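Local coordinates for 3-deoxy-manno-octulosonate cytidylyltransferase (Escherichia coli, PDB 1H7E), which catalyses the transfer of a cytidylyl group from CTP to KDO, giving CMP-KDO and diphosphate and so activating this sugar for lipopolysaccharide synthesis, at residues A49-R54 / T77-E82; E82-H85 / I91-N94. All coordinates share one frame; numbering follows the deposited sequence.

Interaction 1 of 2, residues A49-R54 / T77-E82; sequences ATDDPR and TDRLVE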
loop_
_atom_site.group_PDB
_atom_site.type_symbol
_atom_site.label_atom_id
_atom_site.label_comp_id
_atom_site.label_asym_id
_atom_site.label_seq_id
_atom_site.Cartn_x
_atom_site.Cartn_y
_atom_site.Cartn_z
ATOM N N ALA A 49 17.494 -19.555 17.042
ATOM C CA ALA A 49 17.194 -20.560 16.028
ATOM C C ALA A 49 18.353 -20.539 15.044
ATOM O O ALA A 49 18.636 -19.509 14.427
ATOM C CB ALA A 49 15.877 -20.231 15.327
ATOM N N THR A 50 19.051 -21.662 14.920
ATOM C CA THR A 50 20.194 -21.710 14.035
ATOM C C THR A 50 20.261 -22.984 13.232
ATOM O O THR A 50 19.547 -23.947 13.514
ATOM C CB THR A 50 21.504 -21.535 14.829
ATOM O OG1 THR A 50 22.605 -21.425 13.923
ATOM C CG2 THR A 50 21.744 -22.708 15.742
ATOM N N ASP A 51 21.085 -22.952 12.189
ATOM C CA ASP A 51 21.294 -24.105 11.316
ATOM C C ASP A 51 22.765 -24.548 11.357
ATOM O O ASP A 51 23.160 -25.479 10.645
ATOM C CB ASP A 51 20.857 -23.795 9.865
ATOM C CG ASP A 51 21.605 -22.608 9.237
ATOM O OD1 ASP A 51 22.377 -21.915 9.932
ATOM O OD2 ASP A 51 21.407 -22.364 8.023
ATOM N N ASP A 52 23.544 -23.920 12.242
ATOM C CA ASP A 52 24.969 -24.204 12.377
ATOM C C ASP A 52 25.378 -24.581 13.809
ATOM O O ASP A 52 25.105 -23.833 14.748
ATOM C CB ASP A 52 25.764 -22.981 11.898
ATOM C CG ASP A 52 27.237 -23.276 11.720
ATOM O OD1 ASP A 52 27.972 -23.161 12.715
ATOM O OD2 ASP A 52 27.657 -23.625 10.591
ATOM N N PRO A 53 26.075 -25.729 13.982
ATOM C CA PRO A 53 26.531 -26.220 15.294
ATOM C C PRO A 53 27.511 -25.297 16.018
ATOM O O PRO A 53 27.599 -25.323 17.248
ATOM C CB PRO A 53 27.165 -27.577 14.962
ATOM C CG PRO A 53 27.622 -27.406 13.544
ATOM C CD PRO A 53 26.464 -26.671 12.915
ATOM N N ARG A 54 28.249 -24.488 15.263
ATOM C CA ARG A 54 29.196 -23.553 15.868
ATOM C C ARG A 54 28.428 -22.476 16.647
ATOM O O ARG A 54 28.822 -22.097 17.763
ATOM C CB ARG A 54 30.093 -22.916 14.793
ATOM C CG ARG A 54 30.977 -23.915 14.047
ATOM C CD ARG A 54 31.753 -23.266 12.893
ATOM N NE ARG A 54 30.907 -22.963 11.733
ATOM C CZ ARG A 54 31.357 -22.588 10.534
ATOM N NH1 ARG A 54 32.662 -22.459 10.305
ATOM N NH2 ARG A 54 30.492 -22.334 9.556
ATOM N N THR A 77 11.075 -16.610 7.748
ATOM C CA THR A 77 9.759 -16.852 8.334
ATOM C C THR A 77 9.508 -18.346 8.333
ATOM O O THR A 77 8.853 -18.853 9.243
ATOM C CB THR A 77 8.629 -16.084 7.608
ATOM O OG1 THR A 77 8.908 -14.688 7.694
ATOM C CG2 THR A 77 7.278 -16.318 8.271
ATOM N N ASP A 78 10.038 -19.050 7.328
ATOM C CA ASP A 78 9.901 -20.506 7.272
ATOM C C ASP A 78 10.645 -21.112 8.463
ATOM O O ASP A 78 10.201 -22.113 9.024
ATOM C CB ASP A 78 10.494 -21.094 5.991
ATOM C CG ASP A 78 9.635 -20.840 4.762
ATOM O OD1 ASP A 78 8.388 -20.911 4.838
ATOM O OD2 ASP A 78 10.234 -20.593 3.701
ATOM N N ARG A 79 11.789 -20.523 8.825
ATOM C CA ARG A 79 12.578 -20.998 9.960
ATOM C C ARG A 79 11.785 -20.857 11.263
ATOM O O ARG A 79 11.836 -21.735 12.126
ATOM C CB ARG A 79 13.898 -20.244 10.041
ATOM C CG ARG A 79 14.720 -20.528 11.297
ATOM C CD ARG A 79 16.140 -19.917 11.208
ATOM N NE ARG A 79 17.107 -20.843 10.606
ATOM C CZ ARG A 79 17.342 -20.971 9.302
ATOM N NH1 ARG A 79 16.702 -20.217 8.416
ATOM N NH2 ARG A 79 18.149 -21.928 8.872
ATOM N N LEU A 80 11.023 -19.770 11.389
ATOM C CA LEU A 80 10.190 -19.534 12.573
ATOM C C LEU A 80 9.018 -20.538 12.633
ATOM O O LEU A 80 8.567 -20.890 13.720
ATOM C CB LEU A 80 9.662 -18.082 12.585
ATOM C CG LEU A 80 8.862 -17.555 13.781
ATOM C CD1 LEU A 80 9.704 -17.575 15.033
ATOM C CD2 LEU A 80 8.420 -16.138 13.501
ATOM N N VAL A 81 8.515 -20.976 11.476
ATOM C CA VAL A 81 7.414 -21.951 11.420
ATOM C C VAL A 81 7.891 -23.298 12.002
ATOM O O VAL A 81 7.178 -23.951 12.778
ATOM C CB VAL A 81 6.872 -22.121 9.958
ATOM C CG1 VAL A 81 5.953 -23.330 9.841
ATOM C CG2 VAL A 81 6.090 -20.869 9.549
ATOM N N GLU A 82 9.118 -23.679 11.665
ATOM C CA GLU A 82 9.677 -24.907 12.198
ATOM C C GLU A 82 9.824 -24.797 13.723
ATOM O O GLU A 82 9.531 -25.753 14.437
ATOM C CB GLU A 82 11.031 -25.231 11.583
ATOM C CG GLU A 82 11.584 -26.548 12.106
ATOM C CD GLU A 82 13.010 -26.836 11.682
ATOM O OE1 GLU A 82 13.598 -26.044 10.912
ATOM O OE2 GLU A 82 13.556 -27.874 12.123
#
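Ala49 and Arg79 face each other with CA atoms 7.6 Å apart, the first near the end of strand 45-50 and the second in helix 76-86, and no backbone hydrogen bond joins the two segments. Across this gap the arginine supplies nearly all of the helix's side of the contact. With CG anti to the backbone N (chi1 172°), its chain runs out from the helix and bends at chi3. The methylene Arg79 CD rests against the strand end, 4.1 Å from Ala49 CB, where a small side chain lets the arginine pass close. Beyond the bend, Arg79 NH2 lies 3.4 Å from Asp51 OD2. This is a loose salt bridge without a hydrogen bond: the two flat groups stand about 80° apart, and NH2 lies equally near Asp51 CB. The aspartate is turned to meet it by chi1 of 59°, which tucks CG over its own backbone. NE makes a weak hydrogen bond to Thr69, while Arg10 makes a long, weak ion pair with the same carboxylate. Replacing Arg79 by a leucine would probably leave Asp51 without this charged mate and Thr69 without its weak donor. The loop is ordered locally too: Thr50 OG1 accepts from Asp52 N at 3.2 Å in an ST turn, and Asp52 OD1 takes Arg54 N at 2.9 Å as the N-cap of helix 53-61, while Arg54 NE and NH2 each take one carboxylate oxygen. The end of parallel strand 45-50 thus meets a helix packed on the same sheet, as in the alternating, Rossmann-like alpha/beta part of a GT-A-type nucleotidyltransferase.

Interaction 2 of 2, residues E82-H85 / I91-N94; sequences EVMH and IYIN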
loop_
_atom_site.group_PDB
_atom_site.type_symbol
_atom_site.label_atom_id
_atom_site.label_comp_id
_atom_site.label_asym_id
_atom_site.label_seq_id
_atom_site.Cartn_x
_atom_site.Cartn_y
_atom_site.Cartn_z
ATOM N N GLU A 82 9.118 -23.679 11.665
ATOM C CA GLU A 82 9.677 -24.907 12.198
ATOM C C GLU A 82 9.824 -24.797 13.723
ATOM O O GLU A 82 9.531 -25.753 14.437
ATOM C CB GLU A 82 11.031 -25.231 11.583
ATOM C CG GLU A 82 11.584 -26.548 12.106
ATOM C CD GLU A 82 13.010 -26.836 11.682
ATOM O OE1 GLU A 82 13.598 -26.044 10.912
ATOM O OE2 GLU A 82 13.556 -27.874 12.123
ATOM N N VAL A 83 10.286 -23.647 14.216
ATOM C CA VAL A 83 10.442 -23.455 15.653
ATOM C C VAL A 83 9.086 -23.510 16.351
ATOM O O VAL A 83 8.958 -24.067 17.448
ATOM C CB VAL A 83 11.129 -22.086 15.990
ATOM C CG1 VAL A 83 11.080 -21.822 17.504
ATOM C CG2 VAL A 83 12.569 -22.091 15.502
ATOM N N MET A 84 8.076 -22.924 15.714
ATOM C CA MET A 84 6.722 -22.865 16.261
ATOM C C MET A 84 6.131 -24.237 16.621
ATOM O O MET A 84 5.429 -24.368 17.617
ATOM C CB MET A 84 5.799 -22.120 15.284
ATOM C CG MET A 84 4.321 -22.058 15.674
ATOM S SD MET A 84 3.358 -23.469 15.060
ATOM C CE MET A 84 3.648 -23.356 13.252
ATOM N N HIS A 85 6.388 -25.241 15.791
ATOM C CA HIS A 85 5.873 -26.592 16.060
ATOM C C HIS A 85 6.441 -27.224 17.327
ATOM O O HIS A 85 5.761 -28.011 17.991
ATOM C CB HIS A 85 6.166 -27.508 14.891
ATOM C CG HIS A 85 5.291 -27.259 13.715
ATOM N ND1 HIS A 85 3.918 -27.356 13.778
ATOM C CD2 HIS A 85 5.591 -26.928 12.439
ATOM C CE1 HIS A 85 3.410 -27.092 12.587
ATOM N NE2 HIS A 85 4.403 -26.829 11.757
ATOM N N ILE A 91 2.190 -15.975 21.119
ATOM C CA ILE A 91 2.815 -14.888 20.349
ATOM C C ILE A 91 4.306 -15.106 20.176
ATOM O O ILE A 91 5.019 -15.309 21.156
ATOM C CB ILE A 91 2.621 -13.525 21.070
ATOM C CG1 ILE A 91 1.126 -13.181 21.152
ATOM C CG2 ILE A 91 3.421 -12.423 20.358
ATOM C CD1 ILE A 91 0.806 -12.079 22.125
ATOM N N TYR A 92 4.780 -15.067 18.933
ATOM C CA TYR A 92 6.197 -15.253 18.637
ATOM C C TYR A 92 6.761 -13.950 18.109
ATOM O O TYR A 92 6.213 -13.367 17.172
ATOM C CB TYR A 92 6.398 -16.316 17.559
ATOM C CG TYR A 92 5.913 -17.694 17.951
ATOM C CD1 TYR A 92 4.571 -18.030 17.844
ATOM C CD2 TYR A 92 6.806 -18.653 18.450
ATOM C CE1 TYR A 92 4.118 -19.292 18.231
ATOM C CE2 TYR A 92 6.367 -19.920 18.840
ATOM C CZ TYR A 92 5.027 -20.229 18.728
ATOM O OH TYR A 92 4.565 -21.472 19.104
ATOM N N ILE A 93 7.857 -13.502 18.699
ATOM C CA ILE A 93 8.516 -12.267 18.281
ATOM C C ILE A 93 9.800 -12.688 17.600
ATOM O O ILE A 93 10.592 -13.464 18.148
ATOM C CB ILE A 93 8.824 -11.362 19.485
ATOM C CG1 ILE A 93 7.521 -10.874 20.100
ATOM C CG2 ILE A 93 9.707 -10.170 19.063
ATOM C CD1 ILE A 93 7.697 -10.295 21.470
ATOM N N ASN A 94 9.999 -12.206 16.383
ATOM C CA ASN A 94 11.185 -12.548 15.622
ATOM C C ASN A 94 12.106 -11.336 15.617
ATOM O O ASN A 94 11.750 -10.299 15.066
ATOM C CB ASN A 94 10.769 -12.902 14.198
ATOM C CG ASN A 94 11.768 -13.790 13.495
ATOM O OD1 ASN A 94 12.200 -14.812 14.040
ATOM N ND2 ASN A 94 12.107 -13.436 12.253
#
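Helix 76-86 lies on the central sheet of the cytidylyltransferase domain, and Met84 meets Tyr92 of strand 91-94 where the helix nears its end. Their CA atoms stand 8.0 Å apart, a gap spanned mainly by the tyrosine ring, which meets both the side chain and the backbone of Met84. The ring reaches from the strand toward the helix, its CG anti to the carbonyl carbon (chi1 -62°), and presents one face to Met84 CB. The closest carbon pair is Met84 CG and Tyr92 CZ at 3.6 Å, while Tyr92 CE2 touches the helix backbone itself at Met84 CA, 3.9 Å away. The two side chains cross at about a right angle. Methionine suits this place because its unbranched chain can lay CG over the CZ-OH end of the ring and then turn off: bends at chi2 and chi3 lead its end away from the strand, and Met84 CE settles over the centre of the His85 ring, 3.8 Å above its plane. Helix and strand belong to the alternating alpha/beta part of the fold, in which strand 91-94 runs parallel to strand 3-8 on one side and antiparallel to strand 169-179 on the other. Tyrosine combines an apolar face for the helix with a hydroxyl that can serve the buried chain around it. Tyr92 OH lies 3.4 Å from Met84 O, yet these two are not hydrogen-bonded; its bond goes to Val87 O, just after the helix. Arg180 donates to Met84 O and more weakly to the same hydroxyl. Leu183, from helix 180-185, packs against both Met84 and Tyr92.

Helix 76-86 carries both contacts, whose helical segments share Glu82 and whose centres lie about 10 Å apart, and each ties the helix to a different strand of one sheet. Both are buried, but their chemistry differs. Interaction 1 works at a strand end, where a partly exposed aspartate in the following loop gives a long charged side chain something to reach; interaction 2 is mainly apolar, a methionine against an aromatic face, with the polar end served from outside the pair. The two contacts also touch: Ala49 CB meets Val83 CG2 at 3.8 Å, and Leu80 CD1 lies 3.9 Å from Asn94 OD1.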